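Local structure of 1-carboxybiuret hydrolase subunit AtzE (Pseudomonas sp., 6C62) at residues Ala220-Tyr223 / Asp224-Gly228; Leu312-Asp315 / Asp316-Arg320; Gln322-Pro326 / Leu327-Arg331. The protein hydrolyses 1-carboxybiuret to urea-1,3-dicarboxylate and ammonia in atrazine degradation, as a member of the amidase family. All blocks are in the same frame, centred on the assembly; numbering follows the deposited sequence.

Contact 1: residues Ala220-Tyr223 / Asp224-Gly228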
# COMPACT_ATOMS: atom_id res chain seq x y z
N ALA A 220 17.58 2.54 -25.83
CA ALA A 220 16.58 3.57 -26.14
C ALA A 220 15.51 3.05 -27.07
O ALA A 220 14.31 3.31 -26.86
CB ALA A 220 17.23 4.84 -26.71
N LEU A 221 15.94 2.30 -28.10
CA LEU A 221 14.99 1.75 -29.10
C LEU A 221 14.04 0.75 -28.44
O LEU A 221 12.85 0.78 -28.73
CB LEU A 221 15.72 1.01 -30.26
CG LEU A 221 16.45 1.94 -31.23
CD1 LEU A 221 17.51 1.18 -31.96
CD2 LEU A 221 15.52 2.59 -32.21
N ALA A 222 14.58 -0.11 -27.55
CA ALA A 222 13.76 -1.16 -26.93
C ALA A 222 12.80 -0.53 -25.93
O ALA A 222 11.63 -0.85 -25.88
CB ALA A 222 14.67 -2.16 -26.26
N TYR A 223 13.34 0.40 -25.13
CA TYR A 223 12.53 1.19 -24.18
C TYR A 223 11.38 1.91 -24.90
O TYR A 223 10.23 1.76 -24.51
CB TYR A 223 13.42 2.15 -23.43
CG TYR A 223 12.74 3.20 -22.60
CD1 TYR A 223 11.81 2.85 -21.65
CD2 TYR A 223 12.99 4.54 -22.80
CE1 TYR A 223 11.16 3.83 -20.88
CE2 TYR A 223 12.43 5.53 -22.00
CZ TYR A 223 11.46 5.15 -21.06
OH TYR A 223 10.83 6.10 -20.32
N ASP A 224 11.66 2.62 -25.97
CA ASP A 224 10.54 3.27 -26.74
C ASP A 224 9.48 2.31 -27.27
O ASP A 224 8.28 2.54 -27.08
CB ASP A 224 11.06 4.15 -27.87
CG ASP A 224 11.70 5.48 -27.35
OD1 ASP A 224 11.86 5.68 -26.06
OD2 ASP A 224 12.09 6.30 -28.25
N ALA A 225 9.91 1.17 -27.77
CA ALA A 225 9.00 0.13 -28.22
C ALA A 225 8.08 -0.43 -27.13
O ALA A 225 6.91 -0.79 -27.43
CB ALA A 225 9.81 -1.00 -28.88
N MET A 226 8.60 -0.49 -25.91
CA MET A 226 7.91 -1.11 -24.78
C MET A 226 6.97 -0.16 -23.96
O MET A 226 6.12 -0.58 -23.21
CB MET A 226 8.98 -1.70 -23.87
CG MET A 226 9.59 -2.92 -24.48
SD MET A 226 10.59 -3.86 -23.27
CE MET A 226 11.96 -2.76 -23.03
N GLN A 227 7.17 1.13 -24.15
CA GLN A 227 6.44 2.15 -23.39
C GLN A 227 4.96 2.20 -23.71
O GLN A 227 4.57 1.89 -24.84
CB GLN A 227 6.99 3.53 -23.70
CG GLN A 227 8.26 3.94 -22.99
CD GLN A 227 8.49 5.43 -23.17
OE1 GLN A 227 7.67 6.21 -22.74
NE2 GLN A 227 9.59 5.82 -23.83
N GLY A 228 4.14 2.60 -22.74
CA GLY A 228 2.73 2.81 -22.98
C GLY A 228 1.91 2.37 -21.78
O GLY A 228 2.26 1.37 -21.13
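The Y223 ring carries the Q227 side chain over one face: Q227 CG lies 4.0 Å from the centroid of the Y223 ring, 27° off the ring normal, which defines a CH-pi contact. The amide continues across the same face, its plane only 18° from that of the ring, and NE2 of Q227 sits 3.4 Å from CE2 of Y223, offset toward the rim. CG of Y223 stands anti to the backbone N; CG of Q227, anti to its own carbonyl carbon, is turned toward the ring, and the extended remainder carries the amide over it. NE2 of Q227 also gives a weak, bent hydrogen bond to OD1 of D224 (3.2 Å). Stronger polar partners lie outside the helix: OE1 of Q227 accepts from the backbone N of Q242, and the D224 carboxylate is bonded to S244 OG and V245 N. In the backbone, D224 N to A220 O is 2.9 Å and nearly straight at 168°, but the ladder bends by M226, whose N-H is shared between A222 O and, weakly, Y223 O; Q227 N also reaches Y223 O only weakly. CE of M226 packs against CB of A222 at 4.3 Å. Chemically, the glutamine amide lies nearly parallel to the tyrosine ring, its rotation fixed by the bond from Q242 and the weak one to D224, and both polar side chains tie this helix end to the loop at 242-245.

Contact 2: residues Leu312-Asp315 / Asp316-Arg320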
# COMPACT_ATOMS: atom_id res chain seq x y z
N LEU A 312 4.79 -14.45 -0.57
CA LEU A 312 4.29 -14.85 -1.87
C LEU A 312 4.37 -16.36 -2.08
O LEU A 312 3.57 -16.89 -2.81
CB LEU A 312 5.09 -14.22 -2.99
CG LEU A 312 4.48 -14.12 -4.39
CD1 LEU A 312 3.31 -13.15 -4.36
CD2 LEU A 312 5.55 -13.61 -5.34
N HIS A 313 5.38 -17.01 -1.50
CA HIS A 313 5.63 -18.45 -1.71
C HIS A 313 5.27 -19.27 -0.46
O HIS A 313 5.70 -20.41 -0.31
CB HIS A 313 7.11 -18.63 -2.02
CG HIS A 313 7.52 -18.01 -3.31
ND1 HIS A 313 7.19 -18.57 -4.52
CD2 HIS A 313 8.18 -16.87 -3.59
CE1 HIS A 313 7.66 -17.82 -5.49
NE2 HIS A 313 8.24 -16.76 -4.96
N LEU A 314 4.45 -18.71 0.43
CA LEU A 314 4.20 -19.38 1.70
C LEU A 314 3.57 -20.78 1.54
O LEU A 314 3.95 -21.72 2.26
CB LEU A 314 3.36 -18.50 2.61
CG LEU A 314 3.02 -19.07 3.98
CD1 LEU A 314 4.26 -19.45 4.77
CD2 LEU A 314 2.20 -18.01 4.74
N ASP A 315 2.63 -20.91 0.61
CA ASP A 315 1.92 -22.18 0.43
C ASP A 315 2.89 -23.27 0.03
O ASP A 315 2.80 -24.37 0.58
CB ASP A 315 0.86 -22.12 -0.68
CG ASP A 315 -0.35 -21.22 -0.35
OD1 ASP A 315 -0.82 -21.24 0.83
OD2 ASP A 315 -0.84 -20.50 -1.30
N ASP A 316 3.80 -22.97 -0.90
CA ASP A 316 4.85 -23.89 -1.27
C ASP A 316 5.92 -24.09 -0.20
O ASP A 316 6.44 -25.20 -0.04
CB ASP A 316 5.49 -23.46 -2.58
CG ASP A 316 4.56 -23.74 -3.78
OD1 ASP A 316 3.83 -24.75 -3.73
OD2 ASP A 316 4.57 -22.95 -4.79
N LEU A 317 6.24 -23.08 0.61
CA LEU A 317 7.18 -23.30 1.70
C LEU A 317 6.61 -24.24 2.74
O LEU A 317 7.36 -24.90 3.45
CB LEU A 317 7.62 -21.98 2.36
CG LEU A 317 8.48 -21.03 1.52
CD1 LEU A 317 8.53 -19.63 2.12
CD2 LEU A 317 9.87 -21.60 1.38
N ARG A 318 5.28 -24.28 2.88
CA ARG A 318 4.67 -25.17 3.84
C ARG A 318 4.70 -26.66 3.36
O ARG A 318 4.95 -27.54 4.11
CB ARG A 318 3.23 -24.76 4.10
CG ARG A 318 3.11 -23.54 4.94
CD ARG A 318 1.68 -23.06 4.96
NE ARG A 318 1.51 -22.10 6.04
CZ ARG A 318 0.55 -21.18 6.09
NH1 ARG A 318 -0.32 -21.06 5.11
NH2 ARG A 318 0.50 -20.35 7.12
N ILE A 319 4.45 -26.89 2.10
CA ILE A 319 4.23 -28.23 1.61
C ILE A 319 5.45 -28.84 0.88
O ILE A 319 5.62 -30.05 0.92
CB ILE A 319 3.00 -28.29 0.66
CG1 ILE A 319 3.27 -27.48 -0.61
CG2 ILE A 319 1.70 -27.82 1.32
CD1 ILE A 319 2.35 -27.73 -1.76
N ARG A 320 6.31 -28.01 0.27
CA ARG A 320 7.48 -28.50 -0.46
C ARG A 320 8.73 -27.66 -0.36
O ARG A 320 9.40 -27.30 -1.36
CB ARG A 320 7.11 -28.73 -1.94
CG ARG A 320 6.67 -27.47 -2.66
CD ARG A 320 5.93 -27.75 -3.96
NE ARG A 320 6.75 -28.45 -4.93
CZ ARG A 320 6.41 -28.63 -6.19
NH1 ARG A 320 5.25 -28.18 -6.65
NH2 ARG A 320 7.24 -29.30 -6.99
O HOH W 1 5.60 -20.72 -4.88
O HOH W 2 -0.91 -22.72 2.88
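L317 N donates to H313 O at 2.9 Å, close to the C=O axis, and R318 N to L314 O at 3.0 Å, the i to i+4 pattern of a short helix that begins after H313 at the N-cap and runs from 314 to 319. The bond from I319 N to D315 O is weak at 3.4 Å, whereas R320 N to D316 O is short at 2.8 Å. Among the side chains, R318 and L314 make the principal contact. CD2 of L314 lies over one face of the guanidinium, 3.7 Å from NH2 of R318 and offset toward the rim. The extended chain from CG to NE of R318 carries the group there, and CG of L314, opposite its own backbone N (chi1 180°), turns the isobutyl group to meet it. D315 is too far for a salt bridge to R318; instead a water in the guanidinium plane accepts from NH1 of R318 (2.8 Å) and donates to OD1 of D315. A second water, at the edge of the H313 ring, hydrogen-bonds ND1 of H313 (2.7 Å) and donates to OD2 of D316. Beyond the helix, R318 NE bonds to the backbone of a chain of another protein, and NH2 forms a salt bridge with an acidic side chain of a second such chain. Replacing R318 with alanine would probably leave that acidic group without its mate and remove the flat group lying over L314 CD2. The chemistry is that of a subunit interface: the arginine uses its face on leucine and its N-H groups on water and the partner chains.

Contact 3: residues Gln322-Pro326 / Leu327-Arg331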
# COMPACT_ATOMS: atom_id res chain seq x y z
N GLN A 322 11.70 -28.45 0.36
CA GLN A 322 12.85 -29.13 -0.23
C GLN A 322 13.00 -28.93 -1.74
O GLN A 322 14.07 -29.20 -2.32
CB GLN A 322 12.79 -30.65 0.09
CG GLN A 322 11.76 -31.42 -0.72
CD GLN A 322 10.32 -31.34 -0.23
OE1 GLN A 322 9.95 -30.67 0.77
NE2 GLN A 322 9.47 -32.01 -0.94
N ASP A 323 11.93 -28.49 -2.40
CA ASP A 323 11.97 -28.17 -3.83
C ASP A 323 12.42 -26.78 -4.19
O ASP A 323 12.61 -26.50 -5.37
CB ASP A 323 10.62 -28.44 -4.40
CG ASP A 323 10.26 -29.95 -4.43
OD1 ASP A 323 11.15 -30.82 -4.26
OD2 ASP A 323 9.08 -30.26 -4.65
N PHE A 324 12.67 -25.92 -3.19
CA PHE A 324 13.26 -24.61 -3.46
C PHE A 324 14.77 -24.72 -3.68
O PHE A 324 15.41 -25.70 -3.29
CB PHE A 324 12.97 -23.63 -2.30
CG PHE A 324 11.56 -23.13 -2.23
CD1 PHE A 324 10.52 -23.95 -1.84
CD2 PHE A 324 11.26 -21.81 -2.60
CE1 PHE A 324 9.24 -23.46 -1.75
CE2 PHE A 324 9.98 -21.33 -2.49
CZ PHE A 324 8.98 -22.13 -2.09
N GLU A 325 15.34 -23.64 -4.23
CA GLU A 325 16.78 -23.36 -4.29
C GLU A 325 17.37 -23.36 -2.88
O GLU A 325 17.02 -22.51 -2.06
CB GLU A 325 16.97 -21.99 -4.96
CG GLU A 325 18.34 -21.34 -4.83
CD GLU A 325 19.42 -22.18 -5.49
OE1 GLU A 325 19.44 -22.17 -6.73
OE2 GLU A 325 20.18 -22.86 -4.74
N PRO A 326 18.25 -24.34 -2.58
CA PRO A 326 18.83 -24.37 -1.18
C PRO A 326 19.61 -23.13 -0.79
O PRO A 326 19.66 -22.81 0.37
CB PRO A 326 19.68 -25.66 -1.17
CG PRO A 326 18.97 -26.52 -2.19
CD PRO A 326 18.61 -25.55 -3.33
N LEU A 327 20.15 -22.37 -1.75
CA LEU A 327 20.85 -21.11 -1.41
C LEU A 327 19.97 -19.96 -1.02
O LEU A 327 20.46 -18.95 -0.57
CB LEU A 327 21.73 -20.66 -2.58
CG LEU A 327 22.90 -21.66 -2.85
CD1 LEU A 327 23.72 -21.23 -4.08
CD2 LEU A 327 23.82 -21.84 -1.60
N SER A 328 18.67 -20.03 -1.24
CA SER A 328 17.82 -18.91 -0.88
C SER A 328 16.62 -19.30 -0.08
O SER A 328 15.95 -18.45 0.42
CB SER A 328 17.41 -18.14 -2.15
OG SER A 328 16.74 -19.04 -3.02
N VAL A 329 16.29 -20.58 0.02
CA VAL A 329 15.08 -20.96 0.72
C VAL A 329 15.06 -20.47 2.19
O VAL A 329 14.01 -20.08 2.69
CB VAL A 329 14.83 -22.47 0.65
CG1 VAL A 329 15.84 -23.23 1.50
CG2 VAL A 329 13.43 -22.76 1.05
N ASP A 330 16.22 -20.49 2.87
CA ASP A 330 16.29 -20.01 4.24
C ASP A 330 16.14 -18.50 4.36
O ASP A 330 15.64 -18.01 5.39
CB ASP A 330 17.54 -20.48 4.97
CG ASP A 330 17.70 -22.03 4.89
OD1 ASP A 330 16.62 -22.69 4.99
OD2 ASP A 330 18.86 -22.55 4.65
N ARG A 331 16.44 -17.79 3.27
CA ARG A 331 16.20 -16.36 3.22
C ARG A 331 14.73 -16.06 3.03
O ARG A 331 14.23 -15.12 3.60
CB ARG A 331 17.03 -15.73 2.09
CG ARG A 331 18.54 -16.07 2.23
CD ARG A 331 19.40 -15.28 1.28
NE ARG A 331 19.24 -13.83 1.51
CZ ARG A 331 19.52 -12.88 0.63
NH1 ARG A 331 19.90 -13.23 -0.60
NH2 ARG A 331 19.39 -11.61 0.96
O HOH W 3 14.54 -20.34 -2.75
O HOH W 4 18.94 -20.58 1.90
O HOH W 5 19.34 -24.31 2.60
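This is a local turn that leads from the loop after helix 314-319 into helix 329-336, and its centre is the carbonyl of E325. That oxygen accepts two main-chain bonds: V329 N approaches E325 O at 2.9 Å with a C=O...N angle of 176°, whereas S328 N, at 3.1 Å, comes from above the carbonyl plane, 53° out of it. The E325 side chain folds back over the same turn. Its chain bends at chi2 (63°), which puts OE2 of E325 3.0 Å from L327 N, a nearly straight bond received on the anti lone pair. OE2 also accepts from T132 OG1, and the backbone N of E325 is bonded to E122, so the glutamate joins the turn to neighbouring loops. On the apolar side, CB of F324 meets CG2 of V329 at 3.5 Å; the two side chains cross at about a right angle. CG2 of V329 reaches it by standing opposite the backbone N. S328 occupies the N-cap position without a capping bond from its side chain; instead its OG receives a water at 2.6 Å. Two further waters donate to P326 O: one accepts from D330 N at 2.9 Å, the other donates to OD2 of D330. Outside the turn, a basic side chain on a chain of another protein pairs with OD1 of D330. The implication is a helix start in which the E325 carbonyl takes V329 N and S328 N and water takes D330 N, while the E325 carboxylate takes L327 N of the turn before the helix, with hydrophobic packing alongside.

From the N terminus the three contacts come in series, each local to a short continuous segment, and none encloses or crosses another. Contact 1 ends helix 216-226, which packs beside strand 165-170 of the large mixed sheet and helix 102-109. Far along the chain, contact 2 forms helix 314-319, and contact 3 closes the turn into helix 329-336. These last two touch: CD2 of L317, on helix 314-319, lies 3.6 Å from CZ of F324 in the loop and 3.8 Å from CG2 of V329 on helix 329-336. Contact 1 stands apart, its nearest atoms about 21 Å from contact 2 and about 26 Å from contact 3, across the chain's centre from the latter.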